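Local atomic coordinates of putative polyketide synthase (Brevibacillus brevis, PDB entry 5HU7), a protein that probably catalyses the dehydration of beta-hydroxyacyl intermediates, as a dehydratase domain of a trans-AT polyketide synthase. Residues E151-L156 with V182-G187; H188-L193 with Y258-F263; S194-T199 with V207-L212; D277-D282 with R290-S295. All coordinates share one frame; numbering follows the deposited sequence.

In the fold
Contacts 1, 2 and 4 join neighbouring strands in one antiparallel run, ordered 154-157, 179-185, 188-193, 258-263, 276-281, 287-298. Centres of contacts 1 and 2 lie about 9 Å apart, as do those of contacts 2 and 4; contacts 1 and 4 are about 18 Å apart. Contact 3 joins two loops, with its centre about 17 Å from that of contact 2 and 16 Å from that of contact 4. Its loops follow strand 188-193 and lead into helix 212-227, so it falls between the two strands of contact 2 in sequence. The strands and this long helix fit the second hotdog unit of a double-hotdog dehydratase domain.

Contact 1 (E151-L156 with V182-G187); sequences ESSEIL and VYRAPG
Arg184 O is gripped from across the contact by the start of strand 154-157. Ser153 N gives the main bond, at 2.8 Å from Arg184 O and nearly in line with the carbonyl. Two weak bonds join it, from Glu154 N and from Ser153 OG, each 3.4 Å from the same oxygen. Ser153 and Glu154 thus share one partner, which is a classic beta bulge. Beyond it the antiparallel pairing is regular: Arg184 N donates to Glu154 O, and Leu156 and Val182 exchange two backbone bonds.

The side chain of Arg184 starts extended and then bends (chi3 58°), which brings the guanidinium back toward Ser153. Ser153 OG lies over one face of it, 2.9 Å from Arg184 NH2, but the angle is too poor for a hydrogen bond. Glu154 OE2 stays 4.1 Å from Arg184 NH2, beyond a salt bridge, with the two flat groups 69° apart. On the other face of the sheet Ile155 lies alongside Tyr183, its CD1 3.7 Å from Tyr183 CE2. Ile155 CG2 sits over one face of the Tyr183 ring, offset toward the rim. Ser152 OG meets the edge of that ring, in its plane.

Further out, Ser152 OG is bonded to Gln149 O. Tyr222 of helix 212-227 touches Glu154, Leu156 and Val182, and its hydroxyl takes a weak bond from Arg184 NE.

Contact 2 (H188-L193 with Y258-F263); sequences HVLVKL and YALIRF
Tyr258 holds CG anti to its carbonyl carbon (chi1 -67°), and Lys192 holds CG anti to its backbone N (chi1 -176°). The lysine chain therefore runs obliquely along one side of the tyrosine. Lys192 CB is 3.8 Å from Tyr258 CE2, and Lys192 CD is 3.7 Å from Tyr258 OH. Its amino group goes on to a salt bridge with Asp180. Leu190, two residues back on the same face, meets the same ring, with its CG 3.9 Å from Tyr258 CD2. The imidazole of His188 crosses Leu260 obliquely. His188 ND1 is 3.7 Å from Leu260 CD1, and this buried nitrogen has no polar partner in the model.

The two strands are antiparallel neighbours in the sheet of a hotdog fold. Val189 with Ile261 and Val191 with Ala259 are the hydrogen-bonded pairs, two backbone bonds each. Their side chains point to the face covered by helix 212-227, the long helix that the sheet wraps. On that face Val189 CG2 touches Ile261 CB at 3.7 Å, and Val191 CG2 lies 4.0 Å from Ile261 CD1. The face of His188, Leu190 and Tyr258 is covered by helix 145-150, with Leu148 on His188 and Gln149 on both Leu190 and Tyr258.

Contact 3 (S194-T199 with V207-L212); sequences SLPSIT and VFHPSL
His209 makes the hydrogen bond across this contact: its NE2 donates to Pro196 O at 2.7 Å, bent to 143° at the hydrogen. Its ND1 is used within its own segment, accepting from Ser211 N 3.0 Å away and so capping the turn that leads into helix 212-227. Both partners are tilted from the ring plane. The ring reaches them because CG is anti to the backbone N (chi1 -169°).

The apolar part packs on the same ring. Leu195 CB sits over its centre in a CH-pi contact, 3.8 Å from the centroid of the His209 ring. Pro210 CD covers the opposite face, offset toward the rim. Ile198 CG1 comes in obliquely to NE2, and its CD1 goes on to meet Pro210 CG at 3.8 Å. Pro196 CD packs on Ser211 CB at 3.6 Å.

The loops join strand 188-193 to the long hotdog helix, with a type I turn from His209 to Leu212. A His-Pro pair at this point recalls the second-half sequence motif of dehydratase domains. With NE2 donating and ND1 accepting, the ring carries its proton on NE2, which should hold its rotation; Leu195 and Pro210 pack on its two faces.

Contact 4 (D277-D282 with R290-S295); sequences DIELCD and RMRGFS
Arg292 crosses Asp277 and reaches on to Glu279. Its CB is 4.0 Å from Asp277 OD1. The chain then bends (chi2 -71°), and CD comes to lie 3.2 Å from Asp277 CG. NE faces Asp277 OD2 at 3.6 Å, a salt bridge of charges alone, since the oxygen lies well out of the guanidinium plane. At the tip, NH1 makes a long salt bridge to Glu279 OE2 at 3.9 Å. The same NH1 sits over the centre of the Arg290 guanidinium.

Glu279 OE2 has a nearer partner in Arg290 NH2, 2.6 Å away, with a weak bond from Arg290 NE beside it. One carboxylate oxygen thus serves both arginines. Ile278 and Met291 form a hydrogen-bonded pair with two backbone bonds, and their side chains lie on the other face of the hairpin. Ile278 CD1 touches Phe294 CD2 at 4.0 Å.

Asp277 OD1 also accepts from Gly293 N at 3.2 Å, where the chain turns a corner with positive phi (75°). Gly293 and Phe294 both face Leu276, which makes a G1 beta bulge. It puts a corner in strand 287-298, which forms a beta hairpin with strand 276-281 in the second hotdog unit of the dehydratase domain.

Contact 1 (E151-L156 with V182-G187)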
loop_
_atom_site.group_PDB
_atom_site.type_symbol
_atom_site.label_atom_id
_atom_site.label_comp_id
_atom_site.label_asym_id
_atom_site.label_seq_id
_atom_site.Cartn_x
_atom_site.Cartn_y
_atom_site.Cartn_z
ATOM N N GLU A 151 17.418 -32.451 33.409
ATOM C CA GLU A 151 18.014 -33.465 32.543
ATOM C C GLU A 151 19.458 -33.109 32.055
ATOM O O GLU A 151 20.167 -33.997 31.588
ATOM C CB GLU A 151 17.065 -33.618 31.307
ATOM C CG GLU A 151 17.333 -34.778 30.366
ATOM C CD GLU A 151 16.576 -34.673 29.058
ATOM O OE1 GLU A 151 15.437 -34.148 29.062
ATOM O OE2 GLU A 151 17.143 -35.081 28.017
ATOM N N SER A 152 19.906 -31.847 32.167
ATOM C CA SER A 152 21.161 -31.418 31.574
ATOM C C SER A 152 22.414 -31.953 32.280
ATOM O O SER A 152 22.435 -32.189 33.498
ATOM C CB SER A 152 21.217 -29.896 31.436
ATOM O OG SER A 152 20.825 -29.203 32.607
ATOM N N SER A 153 23.455 -32.181 31.465
ATOM C CA SER A 153 24.759 -32.665 31.897
ATOM C C SER A 153 25.701 -31.478 32.174
ATOM O O SER A 153 26.657 -31.620 32.932
ATOM C CB SER A 153 25.347 -33.573 30.829
ATOM O OG SER A 153 25.430 -32.916 29.572
ATOM N N GLU A 154 25.450 -30.323 31.539
ATOM C CA GLU A 154 26.219 -29.110 31.744
ATOM C C GLU A 154 25.300 -27.896 31.644
ATOM O O GLU A 154 24.294 -27.931 30.930
ATOM C CB GLU A 154 27.287 -28.966 30.649
ATOM C CG GLU A 154 28.519 -29.810 30.867
ATOM C CD GLU A 154 29.704 -29.432 30.001
ATOM O OE1 GLU A 154 29.620 -28.402 29.295
ATOM O OE2 GLU A 154 30.720 -30.162 30.030
ATOM N N ILE A 155 25.679 -26.813 32.328
ATOM C CA ILE A 155 25.033 -25.502 32.244
ATOM C C ILE A 155 26.173 -24.519 32.048
ATOM O O ILE A 155 27.089 -24.462 32.857
ATOM C CB ILE A 155 24.162 -25.111 33.435
ATOM C CG1 ILE A 155 23.185 -26.243 33.768
ATOM C CG2 ILE A 155 23.423 -23.799 33.128
ATOM C CD1 ILE A 155 22.352 -25.993 34.939
ATOM N N LEU A 156 26.128 -23.783 30.954
ATOM C CA LEU A 156 27.181 -22.857 30.580
ATOM C C LEU A 156 26.742 -21.434 30.676
ATOM O O LEU A 156 25.643 -21.102 30.284
ATOM C CB LEU A 156 27.599 -23.104 29.131
ATOM C CG LEU A 156 28.242 -24.455 28.856
ATOM C CD1 LEU A 156 27.183 -25.549 28.667
ATOM C CD2 LEU A 156 29.073 -24.395 27.590
ATOM N N VAL A 182 23.087 -21.526 28.998
ATOM C CA VAL A 182 22.779 -22.631 28.099
ATOM C C VAL A 182 22.763 -23.908 28.878
ATOM O O VAL A 182 23.764 -24.267 29.467
ATOM C CB VAL A 182 23.777 -22.703 26.923
ATOM C CG1 VAL A 182 23.513 -23.916 26.055
ATOM C CG2 VAL A 182 23.705 -21.432 26.102
ATOM N N TYR A 183 21.643 -24.615 28.822
ATOM C CA TYR A 183 21.458 -25.940 29.429
ATOM C C TYR A 183 21.718 -27.002 28.360
ATOM O O TYR A 183 20.965 -27.086 27.414
ATOM C CB TYR A 183 20.022 -26.080 29.904
ATOM C CG TYR A 183 19.643 -25.170 31.047
ATOM C CD1 TYR A 183 19.096 -23.919 30.813
ATOM C CD2 TYR A 183 19.672 -25.622 32.356
ATOM C CE1 TYR A 183 18.671 -23.108 31.853
ATOM C CE2 TYR A 183 19.228 -24.829 33.406
ATOM C CZ TYR A 183 18.745 -23.560 33.152
ATOM O OH TYR A 183 18.303 -22.763 34.177
ATOM N N ARG A 184 22.748 -27.824 28.522
ATOM C CA ARG A 184 23.050 -28.855 27.546
ATOM C C ARG A 184 22.658 -30.201 28.045
ATOM O O ARG A 184 23.012 -30.612 29.146
ATOM C CB ARG A 184 24.539 -28.935 27.163
ATOM C CG ARG A 184 24.747 -29.950 25.997
ATOM C CD ARG A 184 26.159 -30.207 25.540
ATOM N NE ARG A 184 27.019 -30.699 26.621
ATOM C CZ ARG A 184 27.050 -31.959 27.067
ATOM N NH1 ARG A 184 26.248 -32.887 26.548
ATOM N NH2 ARG A 184 27.877 -32.293 28.055
ATOM N N ALA A 185 22.082 -30.954 27.152
ATOM C CA ALA A 185 21.759 -32.327 27.432
ATOM C C ALA A 185 22.143 -33.107 26.198
ATOM O O ALA A 185 22.324 -32.518 25.126
ATOM C CB ALA A 185 20.269 -32.453 27.664
ATOM N N PRO A 186 22.202 -34.441 26.284
ATOM C CA PRO A 186 22.453 -35.233 25.073
ATOM C C PRO A 186 21.267 -35.073 24.115
ATOM O O PRO A 186 20.122 -35.258 24.526
ATOM C CB PRO A 186 22.580 -36.663 25.625
ATOM C CG PRO A 186 22.866 -36.475 27.076
ATOM C CD PRO A 186 22.019 -35.323 27.448
ATOM N N GLY A 187 21.538 -34.601 22.898
ATOM C CA GLY A 187 20.504 -34.366 21.887
ATOM C C GLY A 187 19.821 -33.007 21.884
ATOM O O GLY A 187 19.031 -32.743 20.961
#

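Contact 2 (H188-L193 with Y258-F263)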
loop_
_atom_site.group_PDB
_atom_site.type_symbol
_atom_site.label_atom_id
_atom_site.label_comp_id
_atom_site.label_asym_id
_atom_site.label_seq_id
_atom_site.Cartn_x
_atom_site.Cartn_y
_atom_site.Cartn_z
ATOM N N HIS A 188 20.087 -32.125 22.888
ATOM C CA HIS A 188 19.472 -30.790 22.887
ATOM C C HIS A 188 20.235 -29.731 23.666
ATOM O O HIS A 188 21.021 -30.037 24.551
ATOM C CB HIS A 188 17.997 -30.828 23.387
ATOM C CG HIS A 188 17.795 -30.971 24.871
ATOM N ND1 HIS A 188 18.047 -29.918 25.756
ATOM C CD2 HIS A 188 17.271 -31.996 25.573
ATOM C CE1 HIS A 188 17.751 -30.372 26.965
ATOM N NE2 HIS A 188 17.259 -31.607 26.905
ATOM N N VAL A 189 19.941 -28.467 23.338
ATOM C CA VAL A 189 20.426 -27.310 24.060
ATOM C C VAL A 189 19.210 -26.458 24.350
ATOM O O VAL A 189 18.365 -26.302 23.477
ATOM C CB VAL A 189 21.570 -26.517 23.370
ATOM C CG1 VAL A 189 22.808 -27.373 23.246
ATOM C CG2 VAL A 189 21.164 -25.991 22.006
ATOM N N LEU A 190 19.052 -26.015 25.606
ATOM C CA LEU A 190 17.951 -25.134 25.995
ATOM C C LEU A 190 18.619 -23.821 26.335
ATOM O O LEU A 190 19.393 -23.746 27.292
ATOM C CB LEU A 190 17.128 -25.680 27.170
ATOM C CG LEU A 190 16.056 -24.738 27.699
ATOM C CD1 LEU A 190 14.876 -24.668 26.739
ATOM C CD2 LEU A 190 15.614 -25.155 29.120
ATOM N N VAL A 191 18.380 -22.807 25.512
ATOM C CA VAL A 191 19.020 -21.518 25.679
ATOM C C VAL A 191 18.090 -20.589 26.407
ATOM O O VAL A 191 16.970 -20.386 25.946
ATOM C CB VAL A 191 19.369 -20.904 24.290
ATOM C CG1 VAL A 191 20.102 -19.585 24.448
ATOM C CG2 VAL A 191 20.198 -21.862 23.459
ATOM N N LYS A 192 18.563 -19.973 27.482
ATOM C CA LYS A 192 17.791 -18.943 28.176
ATOM C C LYS A 192 18.198 -17.621 27.524
ATOM O O LYS A 192 19.382 -17.272 27.504
ATOM C CB LYS A 192 18.086 -18.918 29.667
ATOM C CG LYS A 192 17.214 -17.919 30.415
ATOM C CD LYS A 192 17.259 -18.148 31.907
ATOM C CE LYS A 192 16.557 -17.061 32.670
ATOM N NZ LYS A 192 17.287 -15.764 32.619
ATOM N N LEU A 193 17.226 -16.918 26.969
ATOM C CA LEU A 193 17.468 -15.692 26.223
ATOM C C LEU A 193 17.173 -14.444 27.006
ATOM O O LEU A 193 16.220 -14.390 27.768
ATOM C CB LEU A 193 16.595 -15.677 24.956
ATOM C CG LEU A 193 16.867 -16.786 23.969
ATOM C CD1 LEU A 193 15.755 -16.875 22.987
ATOM C CD2 LEU A 193 18.209 -16.607 23.277
ATOM N N TYR A 258 13.060 -18.509 25.921
ATOM C CA TYR A 258 13.890 -19.690 25.718
ATOM C C TYR A 258 13.784 -20.198 24.326
ATOM O O TYR A 258 12.717 -20.109 23.710
ATOM C CB TYR A 258 13.423 -20.864 26.605
ATOM C CG TYR A 258 13.617 -20.660 28.091
ATOM C CD1 TYR A 258 12.663 -20.003 28.854
ATOM C CD2 TYR A 258 14.732 -21.166 28.739
ATOM C CE1 TYR A 258 12.841 -19.800 30.211
ATOM C CE2 TYR A 258 14.922 -20.969 30.100
ATOM C CZ TYR A 258 13.964 -20.300 30.839
ATOM O OH TYR A 258 14.126 -20.083 32.188
ATOM N N ALA A 259 14.849 -20.880 23.892
ATOM C CA ALA A 259 14.892 -21.590 22.623
ATOM C C ALA A 259 15.397 -23.002 22.904
ATOM O O ALA A 259 16.450 -23.161 23.505
ATOM C CB ALA A 259 15.826 -20.883 21.645
ATOM N N LEU A 260 14.613 -24.011 22.558
ATOM C CA LEU A 260 15.011 -25.408 22.678
ATOM C C LEU A 260 15.461 -25.815 21.288
ATOM O O LEU A 260 14.689 -25.660 20.362
ATOM C CB LEU A 260 13.852 -26.284 23.131
ATOM C CG LEU A 260 14.150 -27.795 23.252
ATOM C CD1 LEU A 260 15.142 -28.077 24.330
ATOM C CD2 LEU A 260 12.904 -28.552 23.522
ATOM N N ILE A 261 16.713 -26.259 21.128
ATOM C CA ILE A 261 17.254 -26.618 19.825
ATOM C C ILE A 261 17.628 -28.084 19.869
ATOM O O ILE A 261 18.278 -28.529 20.812
ATOM C CB ILE A 261 18.493 -25.750 19.451
ATOM C CG1 ILE A 261 18.186 -24.231 19.490
ATOM C CG2 ILE A 261 19.029 -26.136 18.071
ATOM C CD1 ILE A 261 19.385 -23.401 19.842
ATOM N N ARG A 262 17.247 -28.816 18.818
ATOM C CA ARG A 262 17.498 -30.244 18.653
ATOM C C ARG A 262 17.851 -30.499 17.193
ATOM O O ARG A 262 17.594 -29.659 16.322
ATOM C CB ARG A 262 16.192 -31.039 18.914
ATOM C CG ARG A 262 15.616 -30.995 20.330
ATOM C CD ARG A 262 14.368 -31.870 20.363
ATOM N NE ARG A 262 13.585 -31.806 21.610
ATOM C CZ ARG A 262 13.836 -32.482 22.732
ATOM N NH1 ARG A 262 14.906 -33.271 22.818
ATOM N NH2 ARG A 262 13.030 -32.358 23.788
ATOM N N PHE A 263 18.324 -31.700 16.910
ATOM C CA PHE A 263 18.531 -32.156 15.535
ATOM C C PHE A 263 17.197 -32.718 15.094
ATOM O O PHE A 263 16.536 -33.395 15.891
ATOM C CB PHE A 263 19.552 -33.281 15.446
ATOM C CG PHE A 263 20.951 -32.813 15.674
ATOM C CD1 PHE A 263 21.620 -32.082 14.694
ATOM C CD2 PHE A 263 21.598 -33.071 16.882
ATOM C CE1 PHE A 263 22.911 -31.612 14.920
ATOM C CE2 PHE A 263 22.898 -32.644 17.089
ATOM C CZ PHE A 263 23.546 -31.908 16.107
#

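Contact 3 (S194-T199 with V207-L212)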
loop_
_atom_site.group_PDB
_atom_site.type_symbol
_atom_site.label_atom_id
_atom_site.label_comp_id
_atom_site.label_asym_id
_atom_site.label_seq_id
_atom_site.Cartn_x
_atom_site.Cartn_y
_atom_site.Cartn_z
ATOM N N SER A 194 17.889 -13.384 26.663
ATOM C CA SER A 194 17.666 -12.048 27.197
ATOM C C SER A 194 17.910 -11.147 26.009
ATOM O O SER A 194 18.954 -10.514 25.880
ATOM C CB SER A 194 18.554 -11.773 28.405
ATOM O OG SER A 194 18.782 -10.390 28.593
ATOM N N LEU A 195 16.943 -11.181 25.086
ATOM C CA LEU A 195 17.016 -10.442 23.842
ATOM C C LEU A 195 17.060 -8.938 24.111
ATOM O O LEU A 195 16.430 -8.471 25.063
ATOM C CB LEU A 195 15.832 -10.794 22.923
ATOM C CG LEU A 195 15.805 -12.228 22.397
ATOM C CD1 LEU A 195 14.502 -12.537 21.693
ATOM C CD2 LEU A 195 16.980 -12.504 21.491
ATOM N N PRO A 196 17.829 -8.161 23.317
ATOM C CA PRO A 196 17.908 -6.714 23.577
ATOM C C PRO A 196 16.558 -6.006 23.559
ATOM O O PRO A 196 15.615 -6.472 22.936
ATOM C CB PRO A 196 18.835 -6.196 22.476
ATOM C CG PRO A 196 19.574 -7.375 21.995
ATOM C CD PRO A 196 18.673 -8.543 22.166
ATOM N N SER A 197 16.479 -4.886 24.277
ATOM C CA SER A 197 15.263 -4.085 24.390
ATOM C C SER A 197 14.872 -3.474 23.040
ATOM O O SER A 197 15.715 -2.913 22.338
ATOM C CB SER A 197 15.453 -2.976 25.428
ATOM O OG SER A 197 16.574 -2.162 25.121
ATOM N N ILE A 198 13.600 -3.632 22.677
ATOM C CA ILE A 198 13.012 -3.098 21.454
ATOM C C ILE A 198 11.773 -2.326 21.912
ATOM O O ILE A 198 11.061 -2.794 22.809
ATOM C CB ILE A 198 12.683 -4.259 20.460
ATOM C CG1 ILE A 198 13.972 -4.978 19.996
ATOM C CG2 ILE A 198 11.874 -3.796 19.248
ATOM C CD1 ILE A 198 14.988 -4.188 19.181
ATOM N N THR A 199 11.532 -1.135 21.329
ATOM C CA THR A 199 10.397 -0.283 21.696
ATOM C C THR A 199 9.062 -1.047 21.598
ATOM O O THR A 199 8.918 -1.913 20.740
ATOM C CB THR A 199 10.439 1.016 20.868
ATOM O OG1 THR A 199 11.650 1.708 21.178
ATOM C CG2 THR A 199 9.250 1.925 21.125
ATOM N N VAL A 207 7.156 -10.275 15.126
ATOM C CA VAL A 207 6.992 -11.598 15.700
ATOM C C VAL A 207 8.424 -12.074 16.052
ATOM O O VAL A 207 8.696 -12.414 17.207
ATOM C CB VAL A 207 6.227 -12.565 14.753
ATOM C CG1 VAL A 207 6.381 -14.027 15.177
ATOM C CG2 VAL A 207 4.749 -12.183 14.696
ATOM N N PHE A 208 9.335 -12.030 15.042
ATOM C CA PHE A 208 10.742 -12.371 15.183
ATOM C C PHE A 208 11.513 -11.150 15.603
ATOM O O PHE A 208 11.448 -10.115 14.928
ATOM C CB PHE A 208 11.342 -12.846 13.870
ATOM C CG PHE A 208 10.799 -14.153 13.357
ATOM C CD1 PHE A 208 11.298 -15.358 13.822
ATOM C CD2 PHE A 208 9.849 -14.180 12.354
ATOM C CE1 PHE A 208 10.817 -16.552 13.327
ATOM C CE2 PHE A 208 9.343 -15.382 11.884
ATOM C CZ PHE A 208 9.832 -16.553 12.368
ATOM N N HIS A 209 12.290 -11.281 16.689
ATOM C CA HIS A 209 13.087 -10.209 17.230
ATOM C C HIS A 209 14.276 -9.993 16.278
ATOM O O HIS A 209 14.812 -10.975 15.757
ATOM C CB HIS A 209 13.576 -10.611 18.625
ATOM C CG HIS A 209 14.192 -9.510 19.407
ATOM N ND1 HIS A 209 15.511 -9.138 19.208
ATOM C CD2 HIS A 209 13.654 -8.723 20.362
ATOM C CE1 HIS A 209 15.713 -8.103 20.015
ATOM N NE2 HIS A 209 14.657 -7.891 20.801
ATOM N N PRO A 210 14.740 -8.735 16.054
ATOM C CA PRO A 210 15.862 -8.529 15.131
ATOM C C PRO A 210 17.210 -9.115 15.564
ATOM O O PRO A 210 18.106 -9.203 14.726
ATOM C CB PRO A 210 15.923 -6.998 15.009
ATOM C CG PRO A 210 15.309 -6.499 16.228
ATOM C CD PRO A 210 14.220 -7.443 16.540
ATOM N N SER A 211 17.371 -9.500 16.843
ATOM C CA SER A 211 18.628 -10.038 17.375
ATOM C C SER A 211 18.604 -11.543 17.638
ATOM O O SER A 211 19.623 -12.072 18.062
ATOM C CB SER A 211 18.967 -9.322 18.673
ATOM O OG SER A 211 18.775 -7.921 18.560
ATOM N N LEU A 212 17.479 -12.225 17.398
ATOM C CA LEU A 212 17.324 -13.663 17.650
ATOM C C LEU A 212 18.365 -14.574 16.953
ATOM O O LEU A 212 18.765 -15.582 17.526
ATOM C CB LEU A 212 15.892 -14.082 17.252
ATOM C CG LEU A 212 15.538 -15.546 17.406
ATOM C CD1 LEU A 212 15.656 -15.974 18.852
ATOM C CD2 LEU A 212 14.138 -15.825 16.884
#

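Contact 4 (D277-D282 with R290-S295)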
loop_
_atom_site.group_PDB
_atom_site.type_symbol
_atom_site.label_atom_id
_atom_site.label_comp_id
_atom_site.label_asym_id
_atom_site.label_seq_id
_atom_site.Cartn_x
_atom_site.Cartn_y
_atom_site.Cartn_z
ATOM N N ASP A 277 15.488 -28.589 14.575
ATOM C CA ASP A 277 14.163 -28.259 15.055
ATOM C C ASP A 277 14.387 -27.242 16.194
ATOM O O ASP A 277 15.229 -27.485 17.060
ATOM C CB ASP A 277 13.435 -29.480 15.567
ATOM C CG ASP A 277 13.064 -30.499 14.502
ATOM O OD1 ASP A 277 13.222 -30.184 13.275
ATOM O OD2 ASP A 277 12.532 -31.575 14.875
ATOM N N ILE A 278 13.701 -26.081 16.135
ATOM C CA ILE A 278 13.818 -25.013 17.111
ATOM C C ILE A 278 12.439 -24.661 17.612
ATOM O O ILE A 278 11.566 -24.333 16.808
ATOM C CB ILE A 278 14.527 -23.770 16.516
ATOM C CG1 ILE A 278 15.902 -24.151 15.964
ATOM C CG2 ILE A 278 14.680 -22.649 17.564
ATOM C CD1 ILE A 278 16.674 -23.021 15.310
ATOM N N GLU A 279 12.262 -24.673 18.938
ATOM C CA GLU A 279 11.035 -24.263 19.599
ATOM C C GLU A 279 11.363 -23.050 20.463
ATOM O O GLU A 279 12.312 -23.094 21.246
ATOM C CB GLU A 279 10.453 -25.403 20.435
ATOM C CG GLU A 279 9.670 -26.350 19.551
ATOM C CD GLU A 279 9.642 -27.802 19.967
ATOM O OE1 GLU A 279 10.719 -28.366 20.249
ATOM O OE2 GLU A 279 8.545 -28.395 19.966
ATOM N N LEU A 280 10.601 -21.971 20.290
ATOM C CA LEU A 280 10.787 -20.723 20.991
ATOM C C LEU A 280 9.584 -20.553 21.892
ATOM O O LEU A 280 8.472 -20.534 21.393
ATOM C CB LEU A 280 10.884 -19.566 19.982
ATOM C CG LEU A 280 11.958 -19.717 18.906
ATOM C CD1 LEU A 280 11.942 -18.542 17.970
ATOM C CD2 LEU A 280 13.357 -19.820 19.515
ATOM N N CYS A 281 9.796 -20.469 23.216
ATOM C CA CYS A 281 8.717 -20.345 24.172
ATOM C C CYS A 281 8.935 -19.197 25.145
ATOM O O CYS A 281 10.006 -18.588 25.182
ATOM C CB CYS A 281 8.574 -21.666 24.913
ATOM S SG CYS A 281 9.937 -22.008 26.054
ATOM N N ASP A 282 7.881 -18.900 25.918
ATOM C CA ASP A 282 7.870 -17.886 26.990
ATOM C C ASP A 282 8.410 -18.493 28.302
ATOM O O ASP A 282 8.904 -19.614 28.276
ATOM C CB ASP A 282 6.441 -17.287 27.161
ATOM C CG ASP A 282 5.346 -18.236 27.626
ATOM O OD1 ASP A 282 5.673 -19.364 28.042
ATOM O OD2 ASP A 282 4.154 -17.844 27.573
ATOM N N ARG A 290 7.570 -22.540 16.277
ATOM C CA ARG A 290 8.222 -23.822 16.064
ATOM C C ARG A 290 8.788 -23.833 14.635
ATOM O O ARG A 290 8.065 -23.522 13.705
ATOM C CB ARG A 290 7.233 -24.948 16.278
ATOM C CG ARG A 290 7.668 -26.289 15.707
ATOM C CD ARG A 290 6.680 -27.366 16.035
ATOM N NE ARG A 290 6.708 -27.727 17.448
ATOM C CZ ARG A 290 5.909 -28.624 18.018
ATOM N NH1 ARG A 290 4.970 -29.243 17.307
ATOM N NH2 ARG A 290 6.026 -28.895 19.315
ATOM N N MET A 291 10.076 -24.183 14.480
ATOM C CA MET A 291 10.766 -24.264 13.209
ATOM C C MET A 291 11.199 -25.699 13.090
ATOM O O MET A 291 11.861 -26.211 13.989
ATOM C CB MET A 291 11.997 -23.359 13.179
ATOM C CG MET A 291 11.660 -21.897 13.324
ATOM S SD MET A 291 13.098 -20.880 13.587
ATOM C CE MET A 291 13.773 -20.883 11.994
ATOM N N ARG A 292 10.749 -26.378 12.056
ATOM C CA ARG A 292 11.087 -27.766 11.824
ATOM C C ARG A 292 11.825 -27.883 10.500
ATOM O O ARG A 292 11.406 -27.293 9.513
ATOM C CB ARG A 292 9.815 -28.639 11.846
ATOM C CG ARG A 292 9.158 -28.740 13.241
ATOM C CD ARG A 292 10.004 -29.595 14.198
ATOM N NE ARG A 292 9.429 -29.877 15.523
ATOM C CZ ARG A 292 8.443 -30.743 15.777
ATOM N NH1 ARG A 292 8.019 -30.924 17.023
ATOM N NH2 ARG A 292 7.858 -31.412 14.785
ATOM N N GLY A 293 12.966 -28.572 10.518
ATOM C CA GLY A 293 13.742 -28.829 9.331
ATOM C C GLY A 293 14.484 -27.602 8.860
ATOM O O GLY A 293 14.527 -27.348 7.661
ATOM N N PHE A 294 15.145 -26.882 9.810
ATOM C CA PHE A 294 15.911 -25.671 9.573
ATOM C C PHE A 294 17.369 -25.995 9.253
ATOM O O PHE A 294 18.074 -26.551 10.072
ATOM C CB PHE A 294 15.832 -24.753 10.794
ATOM C CG PHE A 294 16.526 -23.414 10.611
ATOM C CD1 PHE A 294 16.168 -22.562 9.576
ATOM C CD2 PHE A 294 17.554 -23.026 11.456
ATOM C CE1 PHE A 294 16.793 -21.323 9.411
ATOM C CE2 PHE A 294 18.170 -21.779 11.300
ATOM C CZ PHE A 294 17.782 -20.937 10.275
ATOM N N SER A 295 17.842 -25.513 8.114
ATOM C CA SER A 295 19.199 -25.770 7.649
ATOM C C SER A 295 19.805 -24.523 7.060
ATOM O O SER A 295 19.244 -23.899 6.163
ATOM C CB SER A 295 19.193 -26.882 6.607
ATOM O OG SER A 295 20.512 -27.339 6.368
#